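Local coordinates for protein ribonuclease VapC (Caulobacter crescentus, PDB 5K8J) that probably cleaves RNA as the magnesium-dependent toxin of a toxin-antitoxin pair, and is held here in complex with its VapB antitoxin, at residues Y3-N8 with T108-N113; V9-R14 with V39-G44. All blocks are in the same frame, centred on the assembly; numbering follows the deposited sequence.

Interaction 1 (Y3-N8 with T108-N113); sequences YVLDTN and TFVTFN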
loop_
_atom_site.group_PDB
_atom_site.type_symbol
_atom_site.label_atom_id
_atom_site.label_comp_id
_atom_site.label_asym_id
_atom_site.label_seq_id
_atom_site.Cartn_x
_atom_site.Cartn_y
_atom_site.Cartn_z
ATOM N N TYR B 3 -22.113 -3.870 -8.355
ATOM C CA TYR B 3 -22.117 -3.036 -9.553
ATOM C C TYR B 3 -21.801 -1.610 -9.149
ATOM O O TYR B 3 -22.308 -1.123 -8.136
ATOM C CB TYR B 3 -23.487 -3.070 -10.262
ATOM C CG TYR B 3 -23.859 -4.469 -10.686
ATOM C CD1 TYR B 3 -23.423 -4.976 -11.891
ATOM C CD2 TYR B 3 -24.606 -5.285 -9.854
ATOM C CE1 TYR B 3 -23.737 -6.256 -12.271
ATOM C CE2 TYR B 3 -24.929 -6.574 -10.225
ATOM C CZ TYR B 3 -24.493 -7.052 -11.439
ATOM O OH TYR B 3 -24.773 -8.346 -11.837
ATOM N N VAL B 4 -20.963 -0.951 -9.938
ATOM C CA VAL B 4 -20.779 0.503 -9.862
ATOM C C VAL B 4 -21.495 1.132 -11.045
ATOM O O VAL B 4 -21.229 0.767 -12.197
ATOM C CB VAL B 4 -19.292 0.871 -9.882
ATOM C CG1 VAL B 4 -19.111 2.393 -9.940
ATOM C CG2 VAL B 4 -18.590 0.330 -8.655
ATOM N N LEU B 5 -22.402 2.083 -10.784
ATOM C CA LEU B 5 -23.127 2.753 -11.849
ATOM C C LEU B 5 -22.286 3.894 -12.386
ATOM O O LEU B 5 -21.808 4.728 -11.612
ATOM C CB LEU B 5 -24.455 3.325 -11.338
ATOM C CG LEU B 5 -25.432 2.317 -10.744
ATOM C CD1 LEU B 5 -26.818 2.989 -10.438
ATOM C CD2 LEU B 5 -25.653 1.138 -11.679
ATOM N N ASP B 6 -22.134 3.962 -13.704
ATOM C CA ASP B 6 -21.487 5.140 -14.274
ATOM C C ASP B 6 -22.342 6.376 -14.006
ATOM O O ASP B 6 -23.553 6.302 -13.782
ATOM C CB ASP B 6 -21.256 4.958 -15.775
ATOM C CG ASP B 6 -20.165 5.904 -16.348
ATOM O OD1 ASP B 6 -19.542 6.694 -15.574
ATOM O OD2 ASP B 6 -19.942 5.812 -17.586
ATOM N N THR B 7 -21.704 7.535 -14.061
ATOM C CA THR B 7 -22.443 8.763 -13.732
ATOM C C THR B 7 -23.688 8.940 -14.594
ATOM O O THR B 7 -24.741 9.374 -14.098
ATOM C CB THR B 7 -21.523 9.966 -13.883
ATOM O OG1 THR B 7 -20.429 9.802 -12.984
ATOM C CG2 THR B 7 -22.260 11.258 -13.594
ATOM N N ASN B 8 -23.576 8.670 -15.901
ATOM C CA ASN B 8 -24.700 8.883 -16.813
ATOM C C ASN B 8 -25.892 8.059 -16.366
ATOM O O ASN B 8 -27.036 8.519 -16.407
ATOM C CB ASN B 8 -24.299 8.490 -18.235
ATOM C CG ASN B 8 -23.514 7.116 -18.273
ATOM O OD1 ASN B 8 -23.732 6.259 -17.426
ATOM N ND2 ASN B 8 -22.617 6.935 -19.236
ATOM N N THR B 108 -18.609 -4.925 -11.017
ATOM C CA THR B 108 -18.882 -4.729 -12.434
ATOM C C THR B 108 -19.342 -3.304 -12.690
ATOM O O THR B 108 -20.135 -2.744 -11.926
ATOM C CB THR B 108 -19.921 -5.745 -12.879
ATOM O OG1 THR B 108 -19.358 -7.061 -12.760
ATOM C CG2 THR B 108 -20.383 -5.529 -14.327
ATOM N N PHE B 109 -18.784 -2.703 -13.738
ATOM C CA PHE B 109 -19.037 -1.316 -14.122
ATOM C C PHE B 109 -20.145 -1.269 -15.173
ATOM O O PHE B 109 -20.047 -1.914 -16.231
ATOM C CB PHE B 109 -17.749 -0.675 -14.637
ATOM C CG PHE B 109 -17.867 0.783 -14.922
ATOM C CD1 PHE B 109 -17.898 1.230 -16.216
ATOM C CD2 PHE B 109 -17.983 1.700 -13.902
ATOM C CE1 PHE B 109 -18.023 2.578 -16.485
ATOM C CE2 PHE B 109 -18.097 3.056 -14.184
ATOM C CZ PHE B 109 -18.108 3.485 -15.457
ATOM N N VAL B 110 -21.200 -0.504 -14.887
ATOM C CA VAL B 110 -22.393 -0.414 -15.726
ATOM C C VAL B 110 -22.429 0.958 -16.389
ATOM O O VAL B 110 -22.413 1.987 -15.693
ATOM C CB VAL B 110 -23.656 -0.611 -14.885
ATOM C CG1 VAL B 110 -24.883 -0.495 -15.750
ATOM C CG2 VAL B 110 -23.617 -1.956 -14.195
ATOM N N THR B 111 -22.472 0.982 -17.712
ATOM C CA THR B 111 -22.261 2.238 -18.421
ATOM C C THR B 111 -22.992 2.272 -19.753
ATOM O O THR B 111 -23.245 1.244 -20.397
ATOM C CB THR B 111 -20.763 2.515 -18.643
ATOM O OG1 THR B 111 -20.596 3.764 -19.336
ATOM C CG2 THR B 111 -20.127 1.446 -19.464
ATOM N N PHE B 112 -23.375 3.488 -20.151
ATOM C CA PHE B 112 -23.839 3.712 -21.514
ATOM C C PHE B 112 -22.709 3.921 -22.513
ATOM O O PHE B 112 -22.980 4.010 -23.714
ATOM C CB PHE B 112 -24.700 4.977 -21.589
ATOM C CG PHE B 112 -25.925 4.962 -20.741
ATOM C CD1 PHE B 112 -26.721 3.847 -20.640
ATOM C CD2 PHE B 112 -26.313 6.123 -20.098
ATOM C CE1 PHE B 112 -27.877 3.877 -19.855
ATOM C CE2 PHE B 112 -27.453 6.157 -19.320
ATOM C CZ PHE B 112 -28.227 5.037 -19.192
ATOM N N ASN B 113 -21.470 4.072 -22.052
ATOM C CA ASN B 113 -20.367 4.428 -22.930
ATOM C C ASN B 113 -19.279 3.371 -22.878
ATOM O O ASN B 113 -18.125 3.711 -22.612
ATOM C CB ASN B 113 -19.729 5.758 -22.511
ATOM C CG ASN B 113 -20.698 6.912 -22.494
ATOM O OD1 ASN B 113 -21.628 6.968 -23.288
ATOM N ND2 ASN B 113 -20.457 7.867 -21.588
#

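Interaction 2 (V9-R14 with V39-G44); sequences VAIHLR and VELEGG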
loop_
_atom_site.group_PDB
_atom_site.type_symbol
_atom_site.label_atom_id
_atom_site.label_comp_id
_atom_site.label_asym_id
_atom_site.label_seq_id
_atom_site.Cartn_x
_atom_site.Cartn_y
_atom_site.Cartn_z
ATOM N N VAL B 9 -25.637 6.817 -15.941
ATOM C CA VAL B 9 -26.710 5.954 -15.451
ATOM C C VAL B 9 -27.362 6.577 -14.221
ATOM O O VAL B 9 -28.596 6.602 -14.097
ATOM C CB VAL B 9 -26.169 4.538 -15.146
ATOM C CG1 VAL B 9 -27.263 3.644 -14.564
ATOM C CG2 VAL B 9 -25.592 3.894 -16.404
ATOM N N ALA B 10 -26.539 7.061 -13.277
ATOM C CA ALA B 10 -27.076 7.688 -12.079
ATOM C C ALA B 10 -27.858 8.953 -12.407
ATOM O O ALA B 10 -28.856 9.252 -11.744
ATOM C CB ALA B 10 -25.951 7.993 -11.101
ATOM N N ILE B 11 -27.388 9.743 -13.372
ATOM C CA ILE B 11 -28.149 10.915 -13.819
ATOM C C ILE B 11 -29.532 10.507 -14.327
ATOM O O ILE B 11 -30.545 11.161 -14.026
ATOM C CB ILE B 11 -27.363 11.707 -14.888
ATOM C CG1 ILE B 11 -26.220 12.469 -14.256
ATOM C CG2 ILE B 11 -28.293 12.707 -15.647
ATOM C CD1 ILE B 11 -25.252 13.064 -15.243
ATOM N N HIS B 12 -29.603 9.454 -15.137
ATOM C CA HIS B 12 -30.891 9.019 -15.661
ATOM C C HIS B 12 -31.811 8.545 -14.550
ATOM O O HIS B 12 -33.033 8.752 -14.613
ATOM C CB HIS B 12 -30.651 7.933 -16.715
ATOM C CG HIS B 12 -30.214 8.496 -18.039
ATOM N ND1 HIS B 12 -30.959 8.333 -19.191
ATOM C CD2 HIS B 12 -29.166 9.285 -18.380
ATOM C CE1 HIS B 12 -30.366 8.969 -20.188
ATOM N NE2 HIS B 12 -29.279 9.558 -19.723
ATOM N N LEU B 13 -31.244 7.960 -13.503
ATOM C CA LEU B 13 -32.023 7.612 -12.322
ATOM C C LEU B 13 -32.531 8.876 -11.619
ATOM O O LEU B 13 -33.739 9.035 -11.392
ATOM C CB LEU B 13 -31.150 6.736 -11.408
ATOM C CG LEU B 13 -31.721 5.980 -10.219
ATOM C CD1 LEU B 13 -32.928 5.146 -10.643
ATOM C CD2 LEU B 13 -30.643 5.087 -9.640
ATOM N N ARG B 14 -31.640 9.834 -11.356
ATOM C CA ARG B 14 -32.040 11.081 -10.699
ATOM C C ARG B 14 -33.126 11.814 -11.483
ATOM O O ARG B 14 -34.053 12.394 -10.892
ATOM C CB ARG B 14 -30.835 12.002 -10.528
ATOM C CG ARG B 14 -31.172 13.301 -9.737
ATOM C CD ARG B 14 -30.176 14.473 -9.951
ATOM N NE ARG B 14 -30.143 14.866 -11.364
ATOM C CZ ARG B 14 -29.090 15.375 -11.994
ATOM N NH1 ARG B 14 -27.952 15.609 -11.359
ATOM N NH2 ARG B 14 -29.173 15.650 -13.290
ATOM N N VAL B 39 -20.237 14.030 -6.909
ATOM C CA VAL B 39 -19.836 15.404 -7.214
ATOM C C VAL B 39 -20.528 15.887 -8.481
ATOM O O VAL B 39 -21.030 17.019 -8.554
ATOM C CB VAL B 39 -18.309 15.508 -7.338
ATOM C CG1 VAL B 39 -17.892 16.814 -7.993
ATOM C CG2 VAL B 39 -17.703 15.397 -5.936
ATOM N N GLU B 40 -20.524 15.053 -9.509
ATOM C CA GLU B 40 -21.167 15.432 -10.756
ATOM C C GLU B 40 -22.661 15.625 -10.563
ATOM O O GLU B 40 -23.231 16.591 -11.092
ATOM C CB GLU B 40 -20.864 14.390 -11.831
ATOM C CG GLU B 40 -19.395 14.245 -12.170
ATOM C CD GLU B 40 -19.221 13.298 -13.351
ATOM O OE1 GLU B 40 -19.476 13.771 -14.489
ATOM O OE2 GLU B 40 -18.945 12.077 -13.126
ATOM N N LEU B 41 -23.309 14.733 -9.794
ATOM C CA LEU B 41 -24.758 14.811 -9.539
ATOM C C LEU B 41 -25.117 16.058 -8.745
ATOM O O LEU B 41 -26.161 16.691 -8.999
ATOM C CB LEU B 41 -25.215 13.558 -8.790
ATOM C CG LEU B 41 -25.234 12.288 -9.635
ATOM C CD1 LEU B 41 -25.164 11.032 -8.787
ATOM C CD2 LEU B 41 -26.494 12.260 -10.502
ATOM N N GLU B 42 -24.287 16.399 -7.753
ATOM C CA GLU B 42 -24.525 17.581 -6.928
ATOM C C GLU B 42 -24.459 18.838 -7.777
ATOM O O GLU B 42 -25.304 19.731 -7.653
ATOM C CB GLU B 42 -23.478 17.657 -5.812
ATOM C CG GLU B 42 -23.521 16.547 -4.757
ATOM C CD GLU B 42 -24.630 16.663 -3.739
ATOM O OE1 GLU B 42 -25.562 17.463 -3.945
ATOM O OE2 GLU B 42 -24.569 15.928 -2.714
ATOM N N GLY B 43 -23.446 18.931 -8.639
ATOM C CA GLY B 43 -23.342 20.091 -9.511
ATOM C C GLY B 43 -24.532 20.215 -10.434
ATOM O O GLY B 43 -25.059 21.311 -10.643
ATOM N N GLY B 44 -24.989 19.086 -10.991
ATOM C CA GLY B 44 -26.114 19.107 -11.908
ATOM C C GLY B 44 -27.409 19.613 -11.294
ATOM O O GLY B 44 -28.240 20.206 -11.984
#

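Interaction 1 (Y3-N8 with T108-N113)
Asp6 and Thr111 meet where two neighbouring parallel strands of the PIN-domain sheet run out. The Thr111 hydroxyl gives its proton to Asp6 OD2, OG1 to OD2 2.8 Å, and reaches the anti lone pair, the one away from the other carboxylate oxygen. OG1 stands anti to its own backbone N (chi1 -180°), which lays it alongside the carboxylate; the same oxygen accepts from Asn113 N at 2.9 Å, closing an ST turn that fixes the hydroxyl. The second carboxylate oxygen, Asp6 OD1, is met by the N-H of Thr7 from above the carboxylate plane. Against this group lies the Phe109 ring, with CZ 3.3 Å from Asp6 CG and the ring turned 51° from the carboxylate.

Behind them the backbones hold the pair in register. Val4 N bonds to Thr108 O, Val110 N to Val4 O at 3.0 Å, and Asp6 N to Val110 O at 2.8 Å. On one face Tyr3, Leu5, Thr108 and Val110 gather: Tyr3 CD1 rests 3.8 Å from Val110 CG2 while the ring runs beside Thr108. On the other face Val4 and Phe109 pack against helix 93-104, both touching Ile98. Past the strand ends, the Asn8 amide slides by the Phe112 ring, Asn8 CG to Phe112 CD2 3.5 Å, their planes 43° apart.

Asp6 is a predicted magnesium ligand, its side chain about 5 Å from that of Asp95, the other predicted one. Arg74 of the VapB chain makes a long, weak ion pair with OD1. With Thr111 and the Thr7 N-H each on a different oxygen and Phe109 packed obliquely against it, the carboxylate is probably limited in its rotation, consistent with a group held ready to take part in the predicted magnesium site.

Interaction 2 (V9-R14 with V39-G44)
Leu41 reaches across to Ala10, Ile11 and Arg14, joining helix 7-15 to helix 35-45 within the PIN domain. The two segments run in roughly the same direction, 39° apart, with axes 10.4 Å from each other at their closest, so side chains bridge the gap, and the backbone atoms met are those of Leu41 and Gly44, by Arg14.

The apolar part rests on the forked end of Leu41, where both methyls do the touching. CD1 meets the Ala10 methyl, CB, at 3.9 Å, and CD2 sits 3.8 Å from Ile11 CG1, the two branched chains passing at a slant. Leu59 of helix 49-65 also packs on Leu41, so a third helix shares this buried cluster.

The polar part belongs to Arg14. Its chain starts out extended, with CG anti to the backbone N (chi1 -176°), and bends at chi3 (61°), bringing the guanidinium over toward helix 35-45. It slides past Leu41 in the opposite direction, and NH1 lies 3.8 Å from Leu41 CD2 and 4.0 Å from Gly44 CA. Gly44 has no side chain to get in the way of that NH1. The stronger partner of this guanidinium is in the antitoxin: NH2 forms a salt bridge with Glu72 of the VapB chain. Nearby, Arg74 of that chain packs on Ile11 and forms a salt bridge with Glu40, so the two helices together offer a surface to VapB. Arg55 brings a like charge near NH2, which the Glu72 carboxylate probably helps to offset.

Leu41 O faces the edge of the Arg14 guanidinium, near its plane, 3.2 Å from NH1.

From the N terminus, strand 3-5 leads through Asp6 into helix 7-15; the strand and the helix's first turn serve interaction 1, and the following turns interaction 2. Interaction 2 comes first in closing, when helix 35-45 returns against 9-14 after helix 18-26 and strand 31-34. Interaction 1 closes much later, at strand 108-111, and its largely helical loop encloses that of interaction 2. Interaction 1 joins neighbouring strands in the middle of the sheet; interaction 2 joins two helices that face the antitoxin. Their centres are 12 Å apart and they meet directly: Thr7 OG1 lies 2.7 Å from Glu40 OE2, a probable hydrogen bond, while the Phe112 ring packs edge-to-face with His12.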